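Local atomic coordinates of RidA family protein (Psychrobacter sp. MES7-P7E, PDB entry 6L8P), a protein that probably hydrolyses reactive enamine and imine intermediates, releasing ammonia, as other members of the RidA deaminase family do. Residues 72-77 against 137-142; 29-34 against 79-84. The protein carries 1 engineered substitution. All blocks are in the same frame, centred on the assembly; numbering follows the deposited sequence.

Interaction 1: 72-77 against 137-142; sequences EQVFEN and VEIESI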
loop_
_atom_site.group_PDB
_atom_site.type_symbol
_atom_site.label_atom_id
_atom_site.label_comp_id
_atom_site.label_asym_id
_atom_site.label_seq_id
_atom_site.Cartn_x
_atom_site.Cartn_y
_atom_site.Cartn_z
ATOM N N GLU A 72 3.255 19.984 3.556
ATOM C CA GLU A 72 2.119 20.776 3.993
ATOM C C GLU A 72 1.042 20.821 2.922
ATOM O O GLU A 72 -0.155 20.741 3.231
ATOM C CB GLU A 72 2.583 22.191 4.353
ATOM C CG GLU A 72 3.486 22.160 5.579
ATOM C CD GLU A 72 4.146 23.494 5.916
ATOM O OE1 GLU A 72 4.219 24.385 5.041
ATOM O OE2 GLU A 72 4.611 23.641 7.070
ATOM N N GLN A 73 1.456 20.966 1.649
ATOM C CA GLN A 73 0.500 21.010 0.552
ATOM C C GLN A 73 -0.194 19.665 0.362
ATOM O O GLN A 73 -1.396 19.613 0.095
ATOM C CB GLN A 73 1.226 21.436 -0.727
ATOM C CG GLN A 73 0.274 21.581 -1.948
ATOM C CD GLN A 73 -0.681 22.759 -1.761
ATOM O OE1 GLN A 73 -0.216 23.894 -1.533
ATOM N NE2 GLN A 73 -1.973 22.501 -1.737
ATOM N N VAL A 74 0.541 18.557 0.545
ATOM C CA VAL A 74 -0.091 17.240 0.483
ATOM C C VAL A 74 -1.195 17.141 1.515
ATOM O O VAL A 74 -2.297 16.665 1.216
ATOM C CB VAL A 74 0.958 16.124 0.696
ATOM C CG1 VAL A 74 0.253 14.789 0.984
ATOM C CG2 VAL A 74 1.861 15.974 -0.522
ATOM N N PHE A 75 -0.931 17.625 2.735
ATOM C CA PHE A 75 -1.986 17.604 3.750
ATOM C C PHE A 75 -3.185 18.476 3.358
ATOM O O PHE A 75 -4.337 18.084 3.570
ATOM C CB PHE A 75 -1.419 18.006 5.124
ATOM C CG PHE A 75 -0.976 16.812 5.955
ATOM C CD1 PHE A 75 -1.911 16.009 6.593
ATOM C CD2 PHE A 75 0.349 16.450 5.978
ATOM C CE1 PHE A 75 -1.488 14.858 7.343
ATOM C CE2 PHE A 75 0.788 15.333 6.684
ATOM C CZ PHE A 75 -0.151 14.535 7.382
ATOM N N GLU A 76 -2.946 19.656 2.762
ATOM C CA GLU A 76 -4.087 20.467 2.316
ATOM C C GLU A 76 -4.896 19.743 1.238
ATOM O O GLU A 76 -6.146 19.774 1.229
ATOM C CB GLU A 76 -3.588 21.820 1.793
ATOM C CG GLU A 76 -2.952 22.685 2.899
ATOM C CD GLU A 76 -3.915 22.884 4.084
ATOM O OE1 GLU A 76 -5.108 23.183 3.837
ATOM O OE2 GLU A 76 -3.492 22.734 5.259
ATOM N N ASN A 77 -4.187 19.076 0.311
ATOM C CA ASN A 77 -4.846 18.320 -0.751
ATOM C C ASN A 77 -5.672 17.150 -0.204
ATOM O O ASN A 77 -6.829 16.928 -0.600
ATOM C CB ASN A 77 -3.783 17.847 -1.751
ATOM C CG ASN A 77 -3.109 19.014 -2.486
ATOM O OD1 ASN A 77 -3.625 20.128 -2.463
ATOM N ND2 ASN A 77 -1.946 18.750 -3.133
ATOM N N VAL A 137 7.515 13.802 -1.936
ATOM C CA VAL A 137 6.658 13.128 -0.951
ATOM C C VAL A 137 5.305 12.836 -1.601
ATOM O O VAL A 137 4.722 13.698 -2.273
ATOM C CB VAL A 137 6.508 13.972 0.352
ATOM C CG1 VAL A 137 6.003 15.391 0.063
ATOM C CG2 VAL A 137 5.544 13.256 1.310
ATOM N N GLU A 138 4.807 11.606 -1.415
ATOM C CA GLU A 138 3.469 11.208 -1.839
ATOM C C GLU A 138 2.808 10.528 -0.649
ATOM O O GLU A 138 3.457 9.726 0.021
ATOM C CB GLU A 138 3.537 10.214 -3.039
ATOM C CG GLU A 138 2.187 9.732 -3.487
ATOM C CD GLU A 138 2.282 8.864 -4.746
ATOM O OE1 GLU A 138 3.337 8.876 -5.439
ATOM O OE2 GLU A 138 1.302 8.162 -5.082
ATOM N N ILE A 139 1.547 10.862 -0.352
ATOM C CA ILE A 139 0.853 10.227 0.768
ATOM C C ILE A 139 -0.481 9.731 0.279
ATOM O O ILE A 139 -1.241 10.485 -0.332
ATOM C CB ILE A 139 0.679 11.196 1.952
ATOM C CG1 ILE A 139 2.061 11.692 2.422
ATOM C CG2 ILE A 139 -0.123 10.497 3.079
ATOM C CD1 ILE A 139 2.012 12.614 3.689
ATOM N N GLU A 140 -0.774 8.444 0.545
ATOM C CA GLU A 140 -2.065 7.801 0.281
ATOM C C GLU A 140 -2.824 7.685 1.593
ATOM O O GLU A 140 -2.196 7.575 2.652
ATOM C CB GLU A 140 -1.878 6.402 -0.239
ATOM C CG GLU A 140 -1.015 6.274 -1.437
ATOM C CD GLU A 140 -0.405 4.873 -1.454
ATOM O OE1 GLU A 140 -1.178 3.867 -1.485
ATOM O OE2 GLU A 140 0.846 4.749 -1.424
ATOM N N SER A 141 -4.157 7.642 1.524
ATOM C CA SER A 141 -4.933 7.651 2.765
ATOM C C SER A 141 -6.116 6.711 2.658
ATOM O O SER A 141 -6.698 6.556 1.586
ATOM C CB SER A 141 -5.517 9.035 3.068
ATOM O OG SER A 141 -4.561 10.033 2.836
ATOM N N ILE A 142 -6.501 6.108 3.788
ATOM C CA ILE A 142 -7.754 5.378 3.901
ATOM C C ILE A 142 -8.491 5.990 5.079
ATOM O O ILE A 142 -7.887 6.177 6.146
ATOM C CB ILE A 142 -7.544 3.868 4.134
ATOM C CG1 ILE A 142 -6.792 3.275 2.922
ATOM C CG2 ILE A 142 -8.923 3.161 4.337
ATOM C CD1 ILE A 142 -6.410 1.757 3.085
#
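Val74 lays its CG1 methyl across the branch point of Ile139, with CG1 3.7 Å from Ile139 CB and about as near to CG1 and CD1 of the same side chain. The torsion of Val74 (chi1 166°) turns CG1 anti to its backbone N and leaves CG2 to face the start of strand 137-144, where CG2 lies 4.2 Å from Val137 CG1. Phe75 comes in from the flank: its CE2 reaches Ile139 CD1 at 4.2 Å, while Phe112 of helix 105-115 meets the ring edge-to-face. Helix 67-84 thus lies over the mixed beta-sheet of the RidA fold, nearly aligned with strand 137-144: the two local axes run at 27° and come within 8.9 Å. On the loop-facing side of the helix, Gln73 NE2 donates to Asn77 OD1 at 3.0 Å, approaching from above the plane of the acceptor carbonyl. Glu138 and Glu140 direct their CB atoms to the reverse face of the sheet, where Glu140 forms a salt bridge with Lys94 of the second subunit. No hydrogen bond joins helix to strand, so aliphatic carbons and one ring hold this buried interface by shape and dispersion alone, and the strand's two carboxylates face the subunit interface.

Interaction 2: 29-34 against 79-84; sequences DKAPAA and KAICEA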
loop_
_atom_site.group_PDB
_atom_site.type_symbol
_atom_site.label_atom_id
_atom_site.label_comp_id
_atom_site.label_asym_id
_atom_site.label_seq_id
_atom_site.Cartn_x
_atom_site.Cartn_y
_atom_site.Cartn_z
ATOM N N ASP A 29 -12.535 20.392 -6.989
ATOM C CA ASP A 29 -11.553 21.313 -7.545
ATOM C C ASP A 29 -10.589 21.885 -6.513
ATOM O O ASP A 29 -9.645 22.590 -6.902
ATOM C CB ASP A 29 -12.270 22.479 -8.244
ATOM C CG ASP A 29 -13.179 22.024 -9.358
ATOM O OD1 ASP A 29 -12.844 21.037 -10.050
ATOM O OD2 ASP A 29 -14.241 22.660 -9.544
ATOM N N LYS A 30 -10.804 21.633 -5.212
ATOM C CA LYS A 30 -9.883 22.119 -4.204
ATOM C C LYS A 30 -8.674 21.222 -4.032
ATOM O O LYS A 30 -7.782 21.562 -3.259
ATOM C CB LYS A 30 -10.617 22.281 -2.873
ATOM C CG LYS A 30 -11.691 23.388 -2.995
ATOM C CD LYS A 30 -12.665 23.432 -1.837
ATOM C CE LYS A 30 -13.000 24.884 -1.523
ATOM N NZ LYS A 30 -14.301 25.295 -2.123
ATOM N N ALA A 31 -8.636 20.082 -4.705
ATOM C CA ALA A 31 -7.433 19.268 -4.735
ATOM C C ALA A 31 -6.939 19.140 -6.170
ATOM O O ALA A 31 -7.689 19.408 -7.127
ATOM C CB ALA A 31 -7.703 17.872 -4.146
ATOM N N PRO A 32 -5.679 18.765 -6.361
ATOM C CA PRO A 32 -5.138 18.686 -7.734
ATOM C C PRO A 32 -5.907 17.701 -8.607
ATOM O O PRO A 32 -6.325 16.614 -8.168
ATOM C CB PRO A 32 -3.691 18.212 -7.525
ATOM C CG PRO A 32 -3.342 18.648 -6.082
ATOM C CD PRO A 32 -4.659 18.457 -5.340
ATOM N N ALA A 33 -6.041 18.051 -9.878
ATOM C CA ALA A 33 -6.547 17.074 -10.831
ATOM C C ALA A 33 -5.608 15.887 -10.908
ATOM O O ALA A 33 -4.402 16.022 -10.728
ATOM C CB ALA A 33 -6.661 17.711 -12.223
ATOM N N ALA A 34 -6.166 14.705 -11.184
ATOM C CA ALA A 34 -5.305 13.530 -11.320
ATOM C C ALA A 34 -4.283 13.746 -12.434
ATOM O O ALA A 34 -4.628 14.279 -13.488
ATOM C CB ALA A 34 -6.174 12.310 -11.622
ATOM N N LYS A 79 -6.858 16.913 2.889
ATOM C CA LYS A 79 -7.964 17.499 3.656
ATOM C C LYS A 79 -9.116 17.890 2.733
ATOM O O LYS A 79 -10.293 17.604 3.031
ATOM C CB LYS A 79 -7.445 18.700 4.448
ATOM C CG LYS A 79 -8.445 19.303 5.413
ATOM C CD LYS A 79 -7.650 20.108 6.442
ATOM C CE LYS A 79 -8.280 21.442 6.728
ATOM N NZ LYS A 79 -9.744 21.284 6.667
ATOM N N ALA A 80 -8.793 18.506 1.584
ATOM C CA ALA A 80 -9.856 18.885 0.658
ATOM C C ALA A 80 -10.659 17.669 0.199
ATOM O O ALA A 80 -11.896 17.732 0.072
ATOM C CB ALA A 80 -9.268 19.625 -0.549
ATOM N N ILE A 81 -9.962 16.554 -0.094
ATOM C CA ILE A 81 -10.669 15.370 -0.549
ATOM C C ILE A 81 -11.470 14.745 0.588
ATOM O O ILE A 81 -12.584 14.252 0.369
ATOM C CB ILE A 81 -9.671 14.377 -1.165
ATOM C CG1 ILE A 81 -9.062 15.033 -2.387
ATOM C CG2 ILE A 81 -10.390 13.095 -1.545
ATOM C CD1 ILE A 81 -7.811 14.333 -2.923
ATOM N N CYS A 82 -10.923 14.753 1.803
ATOM C CA CYS A 82 -11.669 14.265 2.958
ATOM C C CYS A 82 -12.986 14.999 3.071
ATOM O O CYS A 82 -14.039 14.378 3.250
ATOM C CB CYS A 82 -10.888 14.466 4.262
ATOM S SG CYS A 82 -9.424 13.396 4.469
ATOM N N GLU A 83 -12.932 16.325 2.947
ATOM C CA GLU A 83 -14.143 17.133 3.093
ATOM C C GLU A 83 -15.120 16.864 1.965
ATOM O O GLU A 83 -16.332 16.784 2.197
ATOM C CB GLU A 83 -13.769 18.605 3.161
ATOM C CG GLU A 83 -12.992 18.925 4.419
ATOM C CD GLU A 83 -12.410 20.324 4.396
ATOM O OE1 GLU A 83 -12.394 20.942 3.310
ATOM O OE2 GLU A 83 -11.980 20.806 5.466
ATOM N N ALA A 84 -14.618 16.701 0.737
ATOM C CA ALA A 84 -15.495 16.342 -0.369
ATOM C C ALA A 84 -16.161 14.995 -0.142
ATOM O O ALA A 84 -17.251 14.744 -0.659
ATOM C CB ALA A 84 -14.691 16.349 -1.675
#
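The flat peptide group joining Lys30 to Ala31 receives the methyl of Ala80 over one face: Ala80 CB sits above the plane, 3.6 Å from Lys30 O and 4.2 Å from Ala31 N. The CB atoms of the two loop residues flank the peptide and both lean off its plane toward that face, Lys30 CB lying 3.8 Å from Ala80 CB and Ala31 CB turning to Ile81. Here, in the RidA fold, the irregular connection between strands 23-26 and 41-44 is laid against the last turns of helix 67-84. A small alanine at the centre lets the loop backbone come close, with the CA atoms of Lys30 and Ala80 only 5.8 Å apart. Beyond CB the lysine bends away from the helix, and its amine takes no part. The helix keeps its own charge pair along this exposed flank, Lys79 NZ bridging to Glu83 OE2 one turn later at 2.6 Å. Deeper in, Pro32 continues the loop inward and packs on Phe56, Met61 and Gln53, while Ile81 also touches Ile50 and Gln53 of strand 47-54, so the isoleucine is wedged between loop and sheet. With chi1 at -64° its CG1 branch is anti to the carbonyl carbon and extends under the loop, where the Ala31 methyl rests on CG1 at 3.6 Å and on CD1 at 3.7 Å.

Helix 67-84 serves both contacts, its middle turns facing strand 137-144 in interaction 1 and its final turns meeting the 29-34 loop in interaction 2. The two centres are about 10 Å apart, and Asn77 bridges them: its ND2 lies 3.3 Å from Pro32 CG and its backbone O 3.8 Å from Ala31 CB, while ND2 also donates to Phe56 O. The loop lies along the helix flank, at a wide angle to the sheet-facing side, and Ile81 touches both. Interaction 1 lies about 2 Å from the chain centre, and its strand's reverse face meets the second subunit through Glu138 and Glu140; no other chain touches interaction 2. In RidA relatives the active sites lie between subunits.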